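Local coordinates for serine repeat antigen 5 (Plasmodium falciparum, PDB 6X44), which belongs to the papain family of cysteine proteases and forms a pseudo-zymogen in the malaria parasite, probably acting otherwise than as a conventional cysteine protease, at residues K228-Y233 against F264-S269; K212-T217 against V427-V432. One frame throughout, in Å; residues are numbered along the deposited sequence.

Both contacts build around helix 206-221, the long central helix of a papain-like domain, whose N-terminal end in papain itself carries the nucleophilic cysteine. Contact 1 lies beside this helix within the largely helical half of the fold; contact 2 joins the same helix to strand 426-433 of the other, sheet-rich half. Their centres are 15 Å apart, yet they touch directly. The backbone of Ile-229 is held at both polar atoms: its O receives Lys-212 NZ at 2.7 Å, while its N binds Glu-216 OE2 at 2.9 Å. Since Lys-212 and Glu-216 are themselves salt-bridged one turn apart, the ion pair fastens contact 1 to the helix. Apolar packing adds Leu-265 CD1 against Leu-215 CD2 at 3.8 Å.

Contact 1: K228-Y233 against F264-S269; sequences KISALY and FLPAES
Ile-229 and Ala-267 form a single, isolated beta bridge that brings together two irregular segments in the helical half of the papain fold: the turn leading into helix 231-236 and the chain that follows helix 252-262. Two backbone hydrogen bonds close the bridge. Glu-268 N donates to Lys-228 O over 2.8 Å, and Ser-230 N gives a nearly straight bond to Pro-266 O (2.9 Å, 172° at the hydrogen). Lys-228 O also receives a CA-H...O contact from Ala-267 CA at 3.3 Å. Alongside, the CB atoms of Lys-228 and Glu-268 pack together, before the lysine chain bends off to pair with Glu-198.

The turn then passes into the helix through an N-cap. With OG of Ser-230 anti to its own backbone N (chi1 172°), the hydroxyl reaches forward into the first turn and accepts from Tyr-233 N at 3.1 Å; it is also firmly hydrogen-bonded to Tyr-271 O. Glu-268 serves the same helix start less directly. Its OE1 accepts a hydrogen bond from water 2 (2.6 Å from OE1 to the water oxygen), and that water in turn accepts from Leu-232 N, so the carboxylate sits where the helix dipole would probably stabilise its negative charge. The other oxygen, OE2, is bound by Tyr-273 N, which helps to fix the rotation of the group.

Two separate apolar contacts complete the interface. Ile-229 CG2 meets Leu-265 CD2 at 4.0 Å, and Leu-265 also reaches Ile-259 of helix 252-262. Tyr-233 and Pro-266 cross at about a right angle: the proline CG and CD lie against CG and the neighbouring ring carbons of the tyrosine, with Pro-266 CD over one face in a CH-pi contact, 3.9 Å from the Tyr-233 ring centroid and 28° off its normal.

Contact 2: K212-T217 against V427-V432; sequences KYHLET and VVIFNV
His-214 supplies the polar link between helix 206-221 and strand 426-433, accepting at NE2 the backbone N-H of Phe-430. The bond is 3.0 Å from Phe-430 N to His-214 NE2 and almost straight (175°), and the donor lies in the imidazole plane. CG of His-214 is anti to the backbone N (chi1 -177°), which carries the ring out toward the strand. Its second nitrogen, ND1, is hydrogen-bonded to Ser-341 OG, so both ring nitrogens of the buried imidazole are engaged and its rotation is fixed; acceptance at NE2 is consistent with a neutral ring protonated on ND1.

The contact thus spans the two halves of the papain fold, pairing the central helix with a strand of the sheet; the axes of 212-217 and 427-430 come within 9.2 Å.

Aromatic packing accompanies this bond. The His-214 and Phe-430 rings meet obliquely, with planes at 54° and centroids 5.3 Å apart, and CD2 of His-214 touches CD2 of Phe-430 at 3.6 Å. Ile-343 of the neighbouring strand 342-346 touches both side chains.

Purely aliphatic contact is slighter: farther along the strand, Leu-215 CD1 reaches Val-432 CG2 at 4.2 Å.

Contact 1: K228-Y233 against F264-S269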
loop_
_atom_site.group_PDB
_atom_site.type_symbol
_atom_site.label_atom_id
_atom_site.label_comp_id
_atom_site.label_asym_id
_atom_site.label_seq_id
_atom_site.Cartn_x
_atom_site.Cartn_y
_atom_site.Cartn_z
ATOM N N LYS A 228 0.475 -3.044 -15.311
ATOM C CA LYS A 228 -0.422 -2.524 -14.298
ATOM C C LYS A 228 -1.830 -2.416 -14.853
ATOM O O LYS A 228 -2.031 -1.984 -15.995
ATOM C CB LYS A 228 0.040 -1.149 -13.833
ATOM C CG LYS A 228 1.307 -1.164 -13.002
ATOM C CD LYS A 228 1.107 -2.035 -11.774
ATOM C CE LYS A 228 2.279 -1.883 -10.802
ATOM N NZ LYS A 228 2.473 -0.475 -10.332
ATOM N N ILE A 229 -2.802 -2.823 -14.024
ATOM C CA ILE A 229 -4.215 -2.562 -14.281
ATOM C C ILE A 229 -4.544 -1.100 -13.971
ATOM O O ILE A 229 -4.055 -0.529 -12.981
ATOM C CB ILE A 229 -5.070 -3.521 -13.438
ATOM C CG1 ILE A 229 -4.902 -4.950 -13.926
ATOM C CG2 ILE A 229 -6.544 -3.114 -13.474
ATOM C CD1 ILE A 229 -5.340 -5.982 -12.912
ATOM N N SER A 230 -5.386 -0.499 -14.822
ATOM C CA SER A 230 -5.983 0.822 -14.590
ATOM C C SER A 230 -6.923 0.785 -13.385
ATOM O O SER A 230 -8.072 0.328 -13.493
ATOM C CB SER A 230 -6.746 1.273 -15.836
ATOM O OG SER A 230 -7.492 2.454 -15.579
ATOM N N ALA A 231 -6.459 1.304 -12.237
ATOM C CA ALA A 231 -7.354 1.471 -11.093
ATOM C C ALA A 231 -8.486 2.457 -11.381
ATOM O O ALA A 231 -9.572 2.319 -10.806
ATOM C CB ALA A 231 -6.579 1.947 -9.867
ATOM N N LEU A 232 -8.232 3.487 -12.202
ATOM C CA LEU A 232 -9.252 4.515 -12.455
ATOM C C LEU A 232 -10.440 3.954 -13.223
ATOM O O LEU A 232 -11.581 4.394 -13.011
ATOM C CB LEU A 232 -8.659 5.682 -13.234
ATOM C CG LEU A 232 -9.416 7.012 -13.268
ATOM C CD1 LEU A 232 -9.477 7.656 -11.853
ATOM C CD2 LEU A 232 -8.739 7.969 -14.295
ATOM N N TYR A 233 -10.190 3.005 -14.122
ATOM C CA TYR A 233 -11.277 2.356 -14.832
ATOM C C TYR A 233 -12.226 1.674 -13.862
ATOM O O TYR A 233 -13.455 1.782 -13.993
ATOM C CB TYR A 233 -10.735 1.362 -15.819
ATOM C CG TYR A 233 -11.810 0.872 -16.786
ATOM C CD1 TYR A 233 -12.156 1.614 -17.903
ATOM C CD2 TYR A 233 -12.475 -0.307 -16.573
ATOM C CE1 TYR A 233 -13.127 1.196 -18.765
ATOM C CE2 TYR A 233 -13.459 -0.742 -17.448
ATOM C CZ TYR A 233 -13.779 0.017 -18.545
ATOM O OH TYR A 233 -14.774 -0.375 -19.436
ATOM N N PHE A 264 -13.694 -6.032 -18.964
ATOM C CA PHE A 264 -12.561 -5.335 -19.541
ATOM C C PHE A 264 -11.751 -4.701 -18.423
ATOM O O PHE A 264 -12.307 -4.132 -17.490
ATOM C CB PHE A 264 -13.020 -4.272 -20.545
ATOM C CG PHE A 264 -11.956 -3.839 -21.507
ATOM C CD1 PHE A 264 -11.029 -2.877 -21.143
ATOM C CD2 PHE A 264 -11.880 -4.392 -22.779
ATOM C CE1 PHE A 264 -10.033 -2.468 -22.026
ATOM C CE2 PHE A 264 -10.891 -3.981 -23.672
ATOM C CZ PHE A 264 -9.958 -3.024 -23.280
ATOM N N LEU A 265 -10.433 -4.827 -18.507
ATOM C CA LEU A 265 -9.507 -4.140 -17.610
ATOM C C LEU A 265 -8.408 -3.525 -18.461
ATOM O O LEU A 265 -7.508 -4.237 -18.938
ATOM C CB LEU A 265 -8.913 -5.098 -16.585
ATOM C CG LEU A 265 -9.823 -5.472 -15.428
ATOM C CD1 LEU A 265 -9.151 -6.527 -14.530
ATOM C CD2 LEU A 265 -10.235 -4.255 -14.605
ATOM N N PRO A 266 -8.429 -2.227 -18.680
ATOM C CA PRO A 266 -7.351 -1.622 -19.446
ATOM C C PRO A 266 -6.065 -1.574 -18.639
ATOM O O PRO A 266 -6.066 -1.683 -17.413
ATOM C CB PRO A 266 -7.869 -0.217 -19.746
ATOM C CG PRO A 266 -8.988 0.010 -18.854
ATOM C CD PRO A 266 -9.297 -1.210 -18.075
ATOM N N ALA A 267 -4.964 -1.384 -19.351
ATOM C CA ALA A 267 -3.675 -1.152 -18.731
ATOM C C ALA A 267 -3.635 0.251 -18.172
ATOM O O ALA A 267 -4.322 1.146 -18.664
ATOM C CB ALA A 267 -2.549 -1.348 -19.753
ATOM N N GLU A 268 -2.820 0.434 -17.123
ATOM C CA GLU A 268 -2.657 1.744 -16.496
ATOM C C GLU A 268 -2.406 2.834 -17.534
ATOM O O GLU A 268 -2.981 3.921 -17.448
ATOM C CB GLU A 268 -1.504 1.711 -15.475
ATOM C CG GLU A 268 -1.079 3.099 -14.929
ATOM C CD GLU A 268 -2.101 3.748 -13.969
ATOM O OE1 GLU A 268 -3.125 3.104 -13.629
ATOM O OE2 GLU A 268 -1.873 4.904 -13.532
ATOM N N SER A 269 -1.512 2.578 -18.497
ATOM C CA SER A 269 -1.158 3.609 -19.477
ATOM C C SER A 269 -2.335 3.983 -20.384
ATOM O O SER A 269 -2.375 5.101 -20.901
ATOM C CB SER A 269 0.031 3.164 -20.343
ATOM O OG SER A 269 -0.359 2.175 -21.297
HETATM O O HOH W 1 -3.558 2.086 -11.200
HETATM O O HOH W 2 -5.564 4.022 -13.540
#

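Contact 2: K212-T217 against V427-V432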
loop_
_atom_site.group_PDB
_atom_site.type_symbol
_atom_site.label_atom_id
_atom_site.label_comp_id
_atom_site.label_asym_id
_atom_site.label_seq_id
_atom_site.Cartn_x
_atom_site.Cartn_y
_atom_site.Cartn_z
ATOM N N LYS A 212 -6.447 -5.093 -7.367
ATOM C CA LYS A 212 -5.832 -5.173 -8.687
ATOM C C LYS A 212 -4.419 -5.720 -8.579
ATOM O O LYS A 212 -3.980 -6.470 -9.451
ATOM C CB LYS A 212 -5.841 -3.813 -9.382
ATOM C CG LYS A 212 -4.638 -2.907 -9.115
ATOM C CD LYS A 212 -4.903 -1.432 -9.562
ATOM C CE LYS A 212 -3.634 -0.622 -9.598
ATOM N NZ LYS A 212 -2.704 -1.103 -10.677
ATOM N N TYR A 213 -3.704 -5.379 -7.508
ATOM C CA TYR A 213 -2.391 -5.969 -7.286
ATOM C C TYR A 213 -2.482 -7.475 -7.208
ATOM O O TYR A 213 -1.631 -8.179 -7.752
ATOM C CB TYR A 213 -1.751 -5.443 -5.993
ATOM C CG TYR A 213 -0.371 -6.020 -5.760
ATOM C CD1 TYR A 213 0.718 -5.591 -6.501
ATOM C CD2 TYR A 213 -0.177 -7.020 -4.830
ATOM C CE1 TYR A 213 1.977 -6.108 -6.275
ATOM C CE2 TYR A 213 1.063 -7.570 -4.610
ATOM C CZ TYR A 213 2.135 -7.107 -5.332
ATOM O OH TYR A 213 3.364 -7.642 -5.108
ATOM N N HIS A 214 -3.481 -7.990 -6.494
ATOM C CA HIS A 214 -3.620 -9.432 -6.374
ATOM C C HIS A 214 -3.821 -10.063 -7.756
ATOM O O HIS A 214 -3.218 -11.108 -8.072
ATOM C CB HIS A 214 -4.768 -9.738 -5.439
ATOM C CG HIS A 214 -4.974 -11.201 -5.169
ATOM N ND1 HIS A 214 -3.955 -12.042 -4.795
ATOM C CD2 HIS A 214 -6.095 -11.964 -5.201
ATOM C CE1 HIS A 214 -4.436 -13.263 -4.610
ATOM N NE2 HIS A 214 -5.728 -13.243 -4.858
ATOM N N LEU A 215 -4.604 -9.400 -8.630
ATOM C CA LEU A 215 -4.766 -9.960 -9.961
ATOM C C LEU A 215 -3.495 -9.767 -10.792
ATOM O O LEU A 215 -3.140 -10.634 -11.590
ATOM C CB LEU A 215 -5.981 -9.352 -10.658
ATOM C CG LEU A 215 -6.334 -9.942 -12.040
ATOM C CD1 LEU A 215 -6.521 -11.460 -12.009
ATOM C CD2 LEU A 215 -7.614 -9.299 -12.487
ATOM N N GLU A 216 -2.775 -8.667 -10.588
ATOM C CA GLU A 216 -1.470 -8.497 -11.237
ATOM C C GLU A 216 -0.481 -9.611 -10.855
ATOM O O GLU A 216 0.214 -10.150 -11.734
ATOM C CB GLU A 216 -0.912 -7.130 -10.879
ATOM C CG GLU A 216 -1.736 -5.946 -11.488
ATOM C CD GLU A 216 -1.434 -4.585 -10.847
ATOM O OE1 GLU A 216 -0.645 -4.517 -9.839
ATOM O OE2 GLU A 216 -2.021 -3.594 -11.370
ATOM N N THR A 217 -0.415 -10.010 -9.565
ATOM C CA THR A 217 0.544 -11.077 -9.247
ATOM C C THR A 217 0.053 -12.412 -9.807
ATOM O O THR A 217 0.859 -13.220 -10.286
ATOM C CB THR A 217 0.880 -11.181 -7.734
ATOM O OG1 THR A 217 -0.253 -11.546 -6.925
ATOM C CG2 THR A 217 1.422 -9.892 -7.204
ATOM N N VAL A 427 -8.192 -12.332 5.169
ATOM C CA VAL A 427 -7.548 -12.373 3.863
ATOM C C VAL A 427 -8.557 -12.851 2.831
ATOM O O VAL A 427 -9.541 -13.524 3.146
ATOM C CB VAL A 427 -6.292 -13.257 3.846
ATOM C CG1 VAL A 427 -5.261 -12.664 4.794
ATOM C CG2 VAL A 427 -6.636 -14.728 4.213
ATOM N N VAL A 428 -8.297 -12.468 1.584
ATOM C CA VAL A 428 -9.172 -12.750 0.463
ATOM C C VAL A 428 -8.285 -13.165 -0.698
ATOM O O VAL A 428 -7.291 -12.487 -0.996
ATOM C CB VAL A 428 -10.043 -11.530 0.082
ATOM C CG1 VAL A 428 -10.915 -11.823 -1.128
ATOM C CG2 VAL A 428 -10.903 -11.137 1.241
ATOM N N ILE A 429 -8.646 -14.280 -1.329
ATOM C CA ILE A 429 -7.980 -14.837 -2.499
ATOM C C ILE A 429 -8.973 -14.839 -3.651
ATOM O O ILE A 429 -10.131 -15.256 -3.486
ATOM C CB ILE A 429 -7.481 -16.273 -2.233
ATOM C CG1 ILE A 429 -6.390 -16.270 -1.167
ATOM C CG2 ILE A 429 -6.895 -16.863 -3.468
ATOM C CD1 ILE A 429 -6.928 -16.364 0.240
ATOM N N PHE A 430 -8.525 -14.403 -4.819
ATOM C CA PHE A 430 -9.377 -14.491 -5.982
ATOM C C PHE A 430 -9.310 -15.907 -6.563
ATOM O O PHE A 430 -8.249 -16.530 -6.599
ATOM C CB PHE A 430 -8.971 -13.460 -7.025
ATOM C CG PHE A 430 -9.427 -12.051 -6.718
ATOM C CD1 PHE A 430 -10.422 -11.791 -5.792
ATOM C CD2 PHE A 430 -8.833 -10.973 -7.350
ATOM C CE1 PHE A 430 -10.793 -10.504 -5.500
ATOM C CE2 PHE A 430 -9.217 -9.677 -7.061
ATOM C CZ PHE A 430 -10.197 -9.454 -6.142
ATOM N N ASN A 431 -10.471 -16.429 -6.964
ATOM C CA ASN A 431 -10.573 -17.723 -7.642
ATOM C C ASN A 431 -11.030 -17.415 -9.054
ATOM O O ASN A 431 -12.234 -17.301 -9.319
ATOM C CB ASN A 431 -11.530 -18.670 -6.929
ATOM C CG ASN A 431 -11.159 -18.897 -5.483
ATOM O OD1 ASN A 431 -9.976 -18.988 -5.113
ATOM N ND2 ASN A 431 -12.175 -19.000 -4.649
ATOM N N VAL A 432 -10.055 -17.267 -9.939
ATOM C CA VAL A 432 -10.266 -16.947 -11.337
ATOM C C VAL A 432 -9.403 -17.893 -12.156
ATOM O O VAL A 432 -8.531 -18.576 -11.631
ATOM C CB VAL A 432 -9.919 -15.481 -11.682
ATOM C CG1 VAL A 432 -10.754 -14.553 -10.844
ATOM C CG2 VAL A 432 -8.415 -15.204 -11.523
#